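Local atomic coordinates of MXIH (Shigella flexneri, PDB entry 2CA5), a protein that forms the needle of the type III secretion system, the extracellular conduit through which virulence proteins probably pass toward the host cell. Residues K72-D75 and A76-E80. Sequence-based numbering, arbitrary orientation.
Sequences KDVD and AAILE. With IPA (isopropyl alcohol), chain D.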
ATOM      1  N   LYS A  72     -17.051   1.554 -12.909  1.00 20.27           N
ATOM      2  CA  LYS A  72     -17.689   2.721 -13.511  1.00 21.05           C
ATOM      3  C   LYS A  72     -17.408   2.732 -15.006  1.00 26.05           C
ATOM      4  O   LYS A  72     -18.285   3.050 -15.806  1.00 26.41           O
ATOM      5  CB  LYS A  72     -17.182   4.014 -12.875  1.00 23.96           C
ATOM      6  CG  LYS A  72     -17.628   4.205 -11.433  1.00 36.10           C
ATOM      7  CD  LYS A  72     -19.058   3.734 -11.221  1.00 48.20           C
ATOM      8  CE  LYS A  72     -19.620   4.272  -9.914  1.00 61.99           C
ATOM      9  NZ  LYS A  72     -21.056   3.920  -9.728  1.00 71.34           N
ATOM     10  N   ASP A  73     -16.187   2.360 -15.381  1.00 21.88           N
ATOM     11  CA  ASP A  73     -15.811   2.291 -16.784  1.00 21.77           C
ATOM     12  C   ASP A  73     -16.604   1.181 -17.487  1.00 25.98           C
ATOM     13  O   ASP A  73     -17.065   1.358 -18.614  1.00 25.13           O
ATOM     14  CB  ASP A  73     -14.302   2.046 -16.923  1.00 23.43           C
ATOM     15  CG  ASP A  73     -13.803   2.258 -18.341  1.00 32.67           C
ATOM     16  OD1 ASP A  73     -14.187   3.267 -18.969  1.00 32.40           O
ATOM     17  OD2 ASP A  73     -13.027   1.412 -18.833  1.00 38.30           O
ATOM     18  N   VAL A  74     -16.774   0.040 -16.817  1.00 22.31           N
ATOM     19  CA  VAL A  74     -17.542  -1.063 -17.393  1.00 21.72           C
ATOM     20  C   VAL A  74     -18.979  -0.591 -17.675  1.00 27.68           C
ATOM     21  O   VAL A  74     -19.562  -0.906 -18.718  1.00 26.23           O
ATOM     22  CB  VAL A  74     -17.552  -2.299 -16.471  1.00 24.81           C
ATOM     23  CG1 VAL A  74     -18.609  -3.300 -16.941  1.00 24.50           C
ATOM     24  CG2 VAL A  74     -16.167  -2.953 -16.416  1.00 24.25           C
ATOM     25  N   ASP A  75     -19.558   0.125 -16.716  1.00 26.07           N
ATOM     26  CA  ASP A  75     -20.919   0.630 -16.861  1.00 27.17           C
ATOM     27  C   ASP A  75     -20.990   1.616 -18.028  1.00 33.11           C
ATOM     28  O   ASP A  75     -21.916   1.565 -18.832  1.00 32.52           O
ATOM     29  CB  ASP A  75     -21.404   1.290 -15.567  1.00 29.18           C
ATOM     30  CG  ASP A  75     -22.873   1.697 -15.632  1.00 39.87           C
ATOM     31  OD1 ASP A  75     -23.735   0.807 -15.787  1.00 41.35           O
ATOM     32  OD2 ASP A  75     -23.164   2.910 -15.557  1.00 43.42           O
ATOM     33  N   ALA A  76     -19.995   2.493 -18.134  1.00 31.00           N
ATOM     34  CA  ALA A  76     -19.960   3.456 -19.229  1.00 31.70           C
ATOM     35  C   ALA A  76     -19.965   2.733 -20.571  1.00 37.90           C
ATOM     36  O   ALA A  76     -20.669   3.134 -21.493  1.00 38.26           O
ATOM     37  CB  ALA A  76     -18.746   4.368 -19.116  1.00 32.25           C
ATOM     38  N   ALA A  77     -19.192   1.657 -20.670  1.00 35.52           N
ATOM     39  CA  ALA A  77     -19.125   0.873 -21.902  1.00 36.02           C
ATOM     40  C   ALA A  77     -20.464   0.198 -22.189  1.00 41.91           C
ATOM     41  O   ALA A  77     -20.888   0.101 -23.342  1.00 41.97           O
ATOM     42  CB  ALA A  77     -18.014  -0.160 -21.820  1.00 36.56           C
ATOM     43  N   ILE A  78     -21.130  -0.262 -21.135  1.00 39.43           N
ATOM     44  CA  ILE A  78     -22.428  -0.917 -21.267  1.00 40.13           C
ATOM     45  C   ILE A  78     -23.458   0.053 -21.849  1.00 47.66           C
ATOM     46  O   ILE A  78     -24.286  -0.323 -22.677  1.00 47.09           O
ATOM     47  CB  ILE A  78     -22.907  -1.484 -19.917  1.00 42.78           C
ATOM     48  CG1 ILE A  78     -22.147  -2.766 -19.571  1.00 42.60           C
ATOM     49  CG2 ILE A  78     -24.404  -1.736 -19.940  1.00 43.74           C
ATOM     50  CD1 ILE A  78     -22.493  -3.333 -18.214  1.00 46.00           C
ATOM     51  N   LEU A  79     -23.400   1.304 -21.410  1.00 47.07           N
ATOM     52  CA  LEU A  79     -24.332   2.319 -21.884  1.00 48.40           C
ATOM     53  C   LEU A  79     -24.101   2.659 -23.352  1.00 56.49           C
ATOM     54  O   LEU A  79     -25.050   2.774 -24.125  1.00 56.39           O
ATOM     55  CB  LEU A  79     -24.249   3.574 -21.020  1.00 48.32           C
ATOM     56  CG  LEU A  79     -24.658   3.371 -19.560  1.00 53.01           C
ATOM     57  CD1 LEU A  79     -24.792   4.708 -18.848  1.00 53.33           C
ATOM     58  CD2 LEU A  79     -25.952   2.574 -19.471  1.00 55.19           C
ATOM     59  N   GLU A  80     -22.839   2.812 -23.739  1.00 55.83           N
ATOM     60  CA  GLU A  80     -22.514   3.114 -25.127  1.00 56.96           C
ATOM     61  C   GLU A  80     -22.847   1.917 -26.015  1.00 64.25           C
ATOM     62  O   GLU A  80     -22.664   1.964 -27.231  1.00 64.18           O
ATOM     63  CB  GLU A  80     -21.043   3.514 -25.266  1.00 58.34           C
ATOM     64  CG  GLU A  80     -20.095   2.356 -25.529  1.00 69.26           C
ATOM     65  CD  GLU A  80     -18.662   2.812 -25.748  1.00 93.32           C
ATOM     66  OE1 GLU A  80     -18.444   4.023 -25.966  1.00 89.39           O
ATOM     67  OE2 GLU A  80     -17.754   1.955 -25.706  1.00 88.32           O
TER
HETATM   68  C1  IPA D 102     -13.839   6.530 -16.873  1.00 56.54           C
HETATM   69  C2  IPA D 102     -15.050   5.603 -17.001  1.00 55.63           C
HETATM   70  C3  IPA D 102     -16.216   6.175 -16.192  1.00 54.45           C
HETATM   71  O2  IPA D 102     -15.423   5.498 -18.377  1.00 55.56           O
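V74 and I78 face the same side of the helix, one turn apart, and meet through methyl groups: CG1 of V74 lies 4.1 Å from CD1 of I78. In I78, chi1 (-76°) puts CG1 beside the residue's own backbone N, 3.3 Å from the carbonyl O of V74, and the extended chi2 (176°) then carries CD1 back toward V74 CG1. The close packing is in the backbone. K72, D73, V74 and D75 each offer a carbonyl O to the amide four residues on, L79 N reaching D75 O at 3.0 Å. These i to i+4 bonds form the last turns of helix 44-79, the long second arm of the needle subunit's helical hairpin; the centre of this contact lies about 28 Å from the centre of the chain. Against those bonds the side-chain pairs are loose and exposed, D75 OD2 and L79 CD1 being, like the V74-I78 methyls, 4.1 Å apart. L79 and E80 probably derive from the C-terminal tag; E80, poorly ordered, still gives its N to A76 O at 3.1 Å as the helix ends at L79. On the D73 side O2 of an isopropanol, probably from the crystallisation liquor, donates to D73 OD1 at 2.6 Å, and A76 CB lies 3.6 Å from that O2.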